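Local atomic coordinates of glycosyl hydrolase (Streptomyces cattleya, PDB entry 7LR8), a protein that probably hydrolyses the Manβ1-4GlcNAc linkage of the N-glycan core as a retaining family GH5 β-mannosidase of subfamily 18. Residues 408-412 with 413-417; 19-23 with 24-28; 317-320 with 321-325. The protein carries 1 engineered substitution. One frame throughout, in Å; residues are numbered along the deposited sequence. Where two conformers were deposited one is given.

Contact 1. Residues 408-412 with 413-417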
loop_
_atom_site.group_PDB
_atom_site.type_symbol
_atom_site.label_atom_id
_atom_site.label_comp_id
_atom_site.label_asym_id
_atom_site.label_seq_id
_atom_site.Cartn_x
_atom_site.Cartn_y
_atom_site.Cartn_z
ATOM N N ASP B 408 -32.654 -28.449 27.382
ATOM C CA ASP B 408 -32.990 -27.027 27.383
ATOM C C ASP B 408 -32.524 -26.352 26.103
ATOM O O ASP B 408 -33.252 -25.539 25.520
ATOM C CB ASP B 408 -32.366 -26.339 28.597
ATOM C CG ASP B 408 -33.154 -26.567 29.853
ATOM O OD1 ASP B 408 -34.392 -26.664 29.746
ATOM O OD2 ASP B 408 -32.540 -26.646 30.939
ATOM N N HIS B 409 -31.298 -26.660 25.666
ATOM C CA HIS B 409 -30.789 -26.101 24.418
ATOM C C HIS B 409 -31.672 -26.498 23.246
ATOM O O HIS B 409 -31.998 -25.665 22.393
ATOM C CB HIS B 409 -29.348 -26.567 24.180
ATOM C CG HIS B 409 -28.745 -26.057 22.905
ATOM N ND1 HIS B 409 -28.082 -24.850 22.825
ATOM C CD2 HIS B 409 -28.699 -26.593 21.662
ATOM C CE1 HIS B 409 -27.652 -24.666 21.589
ATOM N NE2 HIS B 409 -28.016 -25.708 20.862
ATOM N N LEU B 410 -32.085 -27.763 23.203
ATOM C CA LEU B 410 -32.846 -28.246 22.059
ATOM C C LEU B 410 -34.264 -27.690 22.062
ATOM O O LEU B 410 -34.774 -27.283 21.011
ATOM C CB LEU B 410 -32.834 -29.774 22.050
ATOM C CG LEU B 410 -31.403 -30.337 22.033
ATOM C CD1 LEU B 410 -31.357 -31.784 22.505
ATOM C CD2 LEU B 410 -30.789 -30.197 20.650
ATOM N N ALA B 411 -34.912 -27.646 23.229
ATOM C CA ALA B 411 -36.265 -27.093 23.301
ATOM C C ALA B 411 -36.284 -25.621 22.904
ATOM O O ALA B 411 -37.218 -25.161 22.233
ATOM C CB ALA B 411 -36.839 -27.277 24.706
ATOM N N ALA B 412 -35.256 -24.865 23.312
ATOM C CA ALA B 412 -35.153 -23.463 22.925
ATOM C C ALA B 412 -35.033 -23.284 21.418
ATOM O O ALA B 412 -35.388 -22.220 20.902
ATOM C CB ALA B 412 -33.957 -22.818 23.623
ATOM N N ARG B 413 -34.540 -24.288 20.697
ATOM C CA ARG B 413 -34.471 -24.227 19.247
ATOM C C ARG B 413 -35.525 -25.092 18.569
ATOM O O ARG B 413 -35.535 -25.181 17.338
ATOM C CB ARG B 413 -33.069 -24.636 18.772
ATOM C CG ARG B 413 -31.984 -23.711 19.303
ATOM C CD ARG B 413 -30.581 -24.210 18.975
ATOM N NE ARG B 413 -30.367 -24.292 17.534
ATOM C CZ ARG B 413 -29.374 -24.966 16.959
ATOM N NH1 ARG B 413 -28.496 -25.630 17.707
ATOM N NH2 ARG B 413 -29.261 -24.973 15.634
ATOM N N GLY B 414 -36.417 -25.717 19.333
ATOM C CA GLY B 414 -37.418 -26.589 18.731
ATOM C C GLY B 414 -36.849 -27.809 18.039
ATOM O O GLY B 414 -37.435 -28.294 17.065
ATOM N N ILE B 415 -35.727 -28.332 18.522
ATOM C CA ILE B 415 -35.088 -29.495 17.919
ATOM C C ILE B 415 -35.589 -30.744 18.627
ATOM O O ILE B 415 -35.453 -30.870 19.850
ATOM C CB ILE B 415 -33.560 -29.385 18.001
ATOM C CG1 ILE B 415 -33.074 -28.248 17.108
ATOM C CG2 ILE B 415 -32.893 -30.704 17.621
ATOM C CD1 ILE B 415 -31.615 -27.857 17.376
ATOM N N THR B 416 -36.184 -31.665 17.863
ATOM C CA THR B 416 -36.700 -32.902 18.422
ATOM C C THR B 416 -35.920 -34.132 17.980
ATOM O O THR B 416 -36.164 -35.222 18.511
ATOM C CB THR B 416 -38.179 -33.093 18.043
ATOM O OG1 THR B 416 -38.333 -32.926 16.626
ATOM C CG2 THR B 416 -39.065 -32.085 18.779
ATOM N N GLU B 417 -35.011 -33.999 17.020
ATOM C CA GLU B 417 -34.310 -35.150 16.471
ATOM C C GLU B 417 -32.849 -34.786 16.296
ATOM O O GLU B 417 -32.526 -33.750 15.712
ATOM C CB GLU B 417 -34.902 -35.593 15.130
#

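Contact 2. Residues 19-23 with 24-28. With SO4 (sulfate ion), chain J.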
loop_
_atom_site.group_PDB
_atom_site.type_symbol
_atom_site.label_atom_id
_atom_site.label_comp_id
_atom_site.label_asym_id
_atom_site.label_seq_id
_atom_site.Cartn_x
_atom_site.Cartn_y
_atom_site.Cartn_z
ATOM N N ASN B 19 -23.283 -6.365 -2.339
ATOM C CA ASN B 19 -21.973 -5.774 -2.100
ATOM C C ASN B 19 -21.660 -4.823 -3.244
ATOM O O ASN B 19 -21.624 -5.248 -4.402
ATOM C CB ASN B 19 -20.921 -6.874 -1.992
ATOM C CG ASN B 19 -21.130 -7.731 -0.772
ATOM O OD1 ASN B 19 -20.707 -7.367 0.314
ATOM N ND2 ASN B 19 -21.822 -8.856 -0.933
ATOM N N TYR B 20 -21.419 -3.548 -2.925
ATOM C CA TYR B 20 -21.340 -2.500 -3.938
ATOM C C TYR B 20 -19.916 -2.407 -4.484
ATOM O O TYR B 20 -18.991 -2.012 -3.762
ATOM C CB TYR B 20 -21.805 -1.163 -3.362
ATOM C CG TYR B 20 -21.598 0.006 -4.300
ATOM C CD1 TYR B 20 -21.866 -0.114 -5.673
ATOM C CD2 TYR B 20 -21.133 1.230 -3.820
ATOM C CE1 TYR B 20 -21.652 0.952 -6.535
ATOM C CE2 TYR B 20 -20.921 2.302 -4.672
ATOM C CZ TYR B 20 -21.183 2.156 -6.028
ATOM O OH TYR B 20 -20.974 3.227 -6.872
ATOM N N THR B 21 -19.747 -2.788 -5.761
ATOM C CA THR B 21 -18.495 -2.599 -6.491
ATOM C C THR B 21 -18.665 -1.441 -7.470
ATOM O O THR B 21 -19.324 -1.600 -8.509
ATOM C CB THR B 21 -18.094 -3.875 -7.242
ATOM O OG1 THR B 21 -19.249 -4.463 -7.853
ATOM C CG2 THR B 21 -17.461 -4.903 -6.305
ATOM N N PRO B 22 -18.103 -0.263 -7.202
ATOM C CA PRO B 22 -18.321 0.882 -8.103
ATOM C C PRO B 22 -17.897 0.582 -9.533
ATOM O O PRO B 22 -16.797 0.083 -9.787
ATOM C CB PRO B 22 -17.459 1.985 -7.480
ATOM C CG PRO B 22 -17.425 1.626 -6.018
ATOM C CD PRO B 22 -17.345 0.122 -5.997
ATOM N N SER B 23 -18.788 0.887 -10.478
ATOM C CA SER B 23 -18.527 0.506 -11.863
ATOM C C SER B 23 -17.391 1.321 -12.468
ATOM O O SER B 23 -16.612 0.798 -13.279
ATOM C CB SER B 23 -19.802 0.658 -12.694
ATOM O OG SER B 23 -20.148 2.023 -12.869
ATOM N N ASN B 24 -17.275 2.587 -12.089
ATOM C CA ASN B 24 -16.218 3.465 -12.587
ATOM C C ASN B 24 -15.128 3.569 -11.526
ATOM O O ASN B 24 -15.285 4.277 -10.526
ATOM C CB ASN B 24 -16.788 4.834 -12.935
ATOM C CG ASN B 24 -15.899 5.610 -13.878
ATOM O OD1 ASN B 24 -14.693 5.363 -13.967
ATOM N ND2 ASN B 24 -16.495 6.543 -14.613
ATOM N N GLY B 25 -14.007 2.880 -11.748
ATOM C CA GLY B 25 -12.888 2.954 -10.828
ATOM C C GLY B 25 -12.794 1.834 -9.815
ATOM O O GLY B 25 -11.765 1.738 -9.127
ATOM N N TRP B 26 -13.827 1.000 -9.686
ATOM C CA TRP B 26 -13.820 -0.066 -8.672
ATOM C C TRP B 26 -13.607 0.609 -7.312
ATOM O O TRP B 26 -13.982 1.772 -7.113
ATOM C CB TRP B 26 -12.778 -1.126 -9.049
ATOM C CG TRP B 26 -12.816 -2.411 -8.249
ATOM C CD1 TRP B 26 -13.818 -3.343 -8.237
ATOM C CD2 TRP B 26 -11.778 -2.930 -7.403
ATOM N NE1 TRP B 26 -13.487 -4.391 -7.415
ATOM C CE2 TRP B 26 -12.240 -4.160 -6.884
ATOM C CE3 TRP B 26 -10.518 -2.454 -7.006
ATOM C CZ2 TRP B 26 -11.481 -4.933 -6.006
ATOM C CZ3 TRP B 26 -9.758 -3.223 -6.125
ATOM C CH2 TRP B 26 -10.246 -4.449 -5.633
ATOM N N PHE B 27 -13.008 -0.086 -6.352
ATOM C CA PHE B 27 -12.802 0.553 -5.054
ATOM C C PHE B 27 -11.766 1.663 -5.091
ATOM O O PHE B 27 -11.655 2.411 -4.109
ATOM C CB PHE B 27 -12.425 -0.498 -4.026
ATOM C CG PHE B 27 -13.476 -1.549 -3.859
ATOM C CD1 PHE B 27 -14.759 -1.203 -3.451
ATOM C CD2 PHE B 27 -13.190 -2.873 -4.116
ATOM C CE1 PHE B 27 -15.740 -2.172 -3.311
ATOM C CE2 PHE B 27 -14.164 -3.851 -3.971
ATOM C CZ PHE B 27 -15.442 -3.491 -3.560
ATOM N N HIS B 28 -11.026 1.803 -6.191
ATOM C CA HIS B 28 -10.177 2.972 -6.354
ATOM C C HIS B 28 -10.979 4.239 -6.617
ATOM O O HIS B 28 -10.377 5.310 -6.773
ATOM C CB HIS B 28 -9.167 2.751 -7.481
ATOM C CG HIS B 28 -8.419 1.453 -7.388
ATOM N ND1 HIS B 28 -7.619 1.128 -6.312
ATOM C CD2 HIS B 28 -8.332 0.409 -8.250
ATOM C CE1 HIS B 28 -7.085 -0.065 -6.507
ATOM N NE2 HIS B 28 -7.499 -0.523 -7.677
HETATM S S SO4 J . -20.346 7.102 -15.485
HETATM O O1 SO4 J . -19.456 8.260 -15.533
HETATM O O2 SO4 J . -21.606 7.492 -14.858
HETATM O O3 SO4 J . -20.602 6.625 -16.841
HETATM O O4 SO4 J . -19.716 6.037 -14.709
HETATM O O HOH W 1 -13.368 0.930 -13.503
#

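Contact 3. Residues 317-320 with 321-325. With BMA (beta-D-mannopyranose), chain D; AE3 (2-(2-ethoxyethoxy)ethanol), chain E.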
loop_
_atom_site.group_PDB
_atom_site.type_symbol
_atom_site.label_atom_id
_atom_site.label_comp_id
_atom_site.label_asym_id
_atom_site.label_seq_id
_atom_site.Cartn_x
_atom_site.Cartn_y
_atom_site.Cartn_z
ATOM N N PRO B 317 -7.688 -12.300 -10.432
ATOM C CA PRO B 317 -8.161 -13.631 -10.839
ATOM C C PRO B 317 -9.357 -13.479 -11.770
ATOM O O PRO B 317 -10.262 -12.671 -11.519
ATOM C CB PRO B 317 -8.556 -14.296 -9.517
ATOM C CG PRO B 317 -7.695 -13.563 -8.467
ATOM C CD PRO B 317 -7.573 -12.158 -8.970
ATOM N N GLU B 318 -9.331 -14.272 -12.850
ATOM C CA GLU B 318 -10.332 -14.192 -13.907
ATOM C C GLU B 318 -11.753 -14.141 -13.359
ATOM O O GLU B 318 -12.579 -13.341 -13.818
ATOM C CB GLU B 318 -10.160 -15.390 -14.843
ATOM C CG GLU B 318 -11.353 -15.661 -15.720
ATOM C CD GLU B 318 -11.761 -14.454 -16.517
ATOM O OE1 GLU B 318 -10.870 -13.657 -16.879
ATOM O OE2 GLU B 318 -12.974 -14.311 -16.787
ATOM N N LEU B 319 -12.045 -14.961 -12.351
ATOM C CA LEU B 319 -13.404 -15.065 -11.821
ATOM C C LEU B 319 -13.957 -13.728 -11.322
ATOM O O LEU B 319 -15.167 -13.500 -11.397
ATOM C CB LEU B 319 -13.453 -16.110 -10.700
ATOM C CG LEU B 319 -12.775 -15.866 -9.344
ATOM C CD1 LEU B 319 -13.695 -15.131 -8.364
ATOM C CD2 LEU B 319 -12.332 -17.196 -8.751
ATOM N N GLU B 320 -13.097 -12.827 -10.822
ATOM C CA GLU B 320 -13.609 -11.628 -10.159
ATOM C C GLU B 320 -14.345 -10.700 -11.117
ATOM O O GLU B 320 -15.260 -9.977 -10.699
ATOM C CB GLU B 320 -12.457 -10.851 -9.509
ATOM C CG GLU B 320 -11.684 -11.613 -8.441
ATOM C CD GLU B 320 -12.400 -11.676 -7.105
ATOM O OE1 GLU B 320 -13.469 -11.053 -6.959
ATOM O OE2 GLU B 320 -11.889 -12.362 -6.193
ATOM N N TYR B 321 -13.951 -10.685 -12.390
ATOM C CA TYR B 321 -14.442 -9.644 -13.286
ATOM C C TYR B 321 -15.939 -9.760 -13.543
ATOM O O TYR B 321 -16.614 -8.740 -13.697
ATOM C CB TYR B 321 -13.692 -9.686 -14.618
ATOM C CG TYR B 321 -12.238 -9.271 -14.521
ATOM C CD1 TYR B 321 -11.878 -7.927 -14.411
ATOM C CD2 TYR B 321 -11.235 -10.221 -14.558
ATOM C CE1 TYR B 321 -10.561 -7.552 -14.342
ATOM C CE2 TYR B 321 -9.917 -9.858 -14.465
ATOM C CZ TYR B 321 -9.584 -8.528 -14.370
ATOM O OH TYR B 321 -8.262 -8.170 -14.292
ATOM N N SER B 322 -16.480 -10.974 -13.599
ATOM C CA SER B 322 -17.872 -11.156 -13.991
ATOM C C SER B 322 -18.760 -11.606 -12.832
ATOM O O SER B 322 -19.743 -12.323 -13.043
ATOM C CB SER B 322 -17.962 -12.138 -15.158
ATOM O OG SER B 322 -17.277 -11.621 -16.288
ATOM N N LEU B 323 -18.435 -11.184 -11.607
ATOM C CA LEU B 323 -19.269 -11.469 -10.443
ATOM C C LEU B 323 -20.473 -10.535 -10.319
ATOM O O LEU B 323 -21.295 -10.730 -9.422
ATOM C CB LEU B 323 -18.428 -11.407 -9.159
ATOM C CG LEU B 323 -17.540 -12.650 -9.013
ATOM C CD1 LEU B 323 -16.679 -12.617 -7.767
ATOM C CD2 LEU B 323 -18.405 -13.911 -9.027
ATOM N N GLY B 324 -20.607 -9.534 -11.183
ATOM C CA GLY B 324 -21.687 -8.575 -11.019
ATOM C C GLY B 324 -23.043 -9.140 -11.408
ATOM O O GLY B 324 -23.159 -10.070 -12.207
ATOM N N LEU B 325 -24.088 -8.578 -10.790
ATOM C CA LEU B 325 -25.445 -8.742 -11.288
ATOM C C LEU B 325 -25.731 -7.780 -12.427
ATOM O O LEU B 325 -26.682 -7.995 -13.190
ATOM C CB LEU B 325 -26.447 -8.510 -10.154
ATOM C CG LEU B 325 -26.360 -9.467 -8.966
ATOM C CD1 LEU B 325 -27.389 -9.094 -7.901
ATOM C CD2 LEU B 325 -26.536 -10.918 -9.417
HETATM C C1 BMA D . -14.404 -12.721 -1.039
HETATM C C2 BMA D . -14.688 -11.186 -1.101
HETATM C C3 BMA D . -13.770 -10.562 -2.133
HETATM C C4 BMA D . -13.778 -11.419 -3.472
HETATM C C5 BMA D . -14.880 -12.515 -3.436
HETATM C C6 BMA D . -14.864 -13.426 -4.644
HETATM O O2 BMA D . -14.474 -10.558 0.153
HETATM O O3 BMA D . -12.442 -10.365 -1.587
HETATM O O4 BMA D . -14.015 -10.549 -4.544
HETATM O O5 BMA D . -14.670 -13.376 -2.301
HETATM O O6 BMA D . -13.578 -14.093 -4.663
HETATM C C1 AE3 E . -7.303 -16.762 -6.743
HETATM C C2 AE3 E . -6.068 -16.674 -5.848
HETATM O O2 AE3 E . -5.610 -15.353 -5.782
HETATM C C3 AE3 E . -4.238 -15.210 -6.021
HETATM C C4 AE3 E . -3.952 -13.772 -6.437
HETATM O O3 AE3 E . -3.177 -13.769 -7.596
HETATM C C5 AE3 E . -3.836 -13.214 -8.694
HETATM C C6 AE3 E . -3.171 -13.666 -9.991
HETATM O O4 AE3 E . -3.998 -13.345 -11.077
#

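Contact 1. Residues 408-412 with 413-417
H409 and R413 lie side by side on the last turn of helix 407-413 and point the same way. CG of H409 is anti to its backbone N (chi1 179°), which brings the ring alongside the arginine chain. R413 NH1 donates to H409 NE2 over 3.2 Å, with the ring and guanidinium planes 82° apart. The acceptor lies in the guanidinium plane, while the donor sits tilted out of the imidazole plane. The other terminal nitrogen, R413 NH2, bonds to the carbonyl of T398 on the neighbouring strand 397-400.

L410 comes next. Its O accepts a bond from I415 N at 2.9 Å, and its CD2 packs on I415 CG2 at 3.7 Å. A411 O takes the N-H of G414 at 3.1 Å. With positive phi at G414 the two bonds make a Schellman motif that ends the helix, and the L410–I415 apolar contact goes with it. I415 then turns inward, and its CD1 covers one face of the R413 guanidinium.

Gripped at two nitrogens and covered on a face, the guanidinium is probably held in its rotation. Because NE2 of H409 acts as acceptor here, the imidazole is probably neutral, with its proton on ND1.

Contact 2. Residues 19-23 with 24-28
P22 and F27 pack their apolar side chains together, crossing at about a right angle. P22 CD lies 3.9 Å from F27 CD1. T21 CG2 adds a methyl at F27 CZ, 3.7 Å away, and is also near the indole of W26. F27 CD2 lies over the centre of one W26 ring face, 3.2 Å above it. The F27 ring takes the carbonyl of Y20 at its edge, with Y20 O 3.3 Å from F27 CE1. With only an alanine methyl at F27, T21 CG2 and P22 CD would probably lose the ring they rest on, and a gap would open beside W26. A CB at G25 would be jammed against the O of N24.

The stretch follows the first strand of the (β/α)8 barrel, 15-19, at the end of the barrel where GH5 enzymes hold their substrate. W26 is about 6 Å from the bound mannose, side chain to ligand.

Among polar contacts, W26 N makes a weak bond to P22 O at 3.1 Å. A water joins S23 O to G25 N, with G25 N donating over 2.7 Å. S23 OG and Y20 OH both bond to D41. N24 ND2 donates to sulfate O4 at 3.3 Å; this ion, probably from the crystallisation liquor, is also held by R330.

Contact 3. Residues 317-320 with 321-325
Y321 meets the preceding turn through both backbone and ring. Its N makes a long, weak bond to E318 O, and the same carbonyl lies near the plane of the tyrosine ring at its edge, 3.5 Å from Y321 CD2. Y321 OH bonds to the carbonyl of L313, which holds the far end of the ring.

S322 carries the chain on to L323, whose side chain points back at the turn. With CG anti to the carbonyl carbon (chi1 -75°), L323 sets its CG 3.5 Å from L319 O and leads its CD1 on to the mannose. L323 CD1 touches L319 CD1 at 3.9 Å, the two leucines meeting obliquely. The same L323 methyl lies 3.7 Å from E320 OE1 and as close to C6 of the bound mannose. L319 CD1 approaches the mannose too, near O6. W304 of strand 298-304 packs against L323 from the barrel.

These residues belong to the glycan pocket, on the loop that follows the last barrel strand. E320 bends at chi2 (-78°) and carries its carboxylate to the sugar. Mannose O4 donates to E320 OE1 at 2.5 Å, and mannose O6 to E320 OE2 at 2.9 Å. S101, N152 and E268 also bond to this mannose. P317 CG touches the bound 2-(2-ethoxyethoxy)ethanol, 3.7 Å from its C1.

Each oxygen of one carboxylate therefore takes a different mannose hydroxyl, while two leucine methyls lie against the C6 arm. Such a pair of bonds is consistent with recognition of an unextended mannose, since a further sugar on O4 or O6 would remove a donor.

Contacts 2 and 3 belong to the barrel domain and lie on the same side of the chain's centre, their nearest atoms about 6 Å apart. They follow the first and last barrel strands, 15-19 and 298-304, which are neighbours in the sheet. Contact 2 is largely buried and mostly apolar. Contact 3 is partly buried and turns a carboxylate to the sugar. F316 joins their surroundings, since its ring meets both W26 and Y321. Contact 1 is a surface contact on the opposite side of the centre, about 41 Å from contact 3 between centres. It ends a helix beside the small parallel sheet, away from the annotated sites, and relies on backbone capping and an arginine–histidine bond.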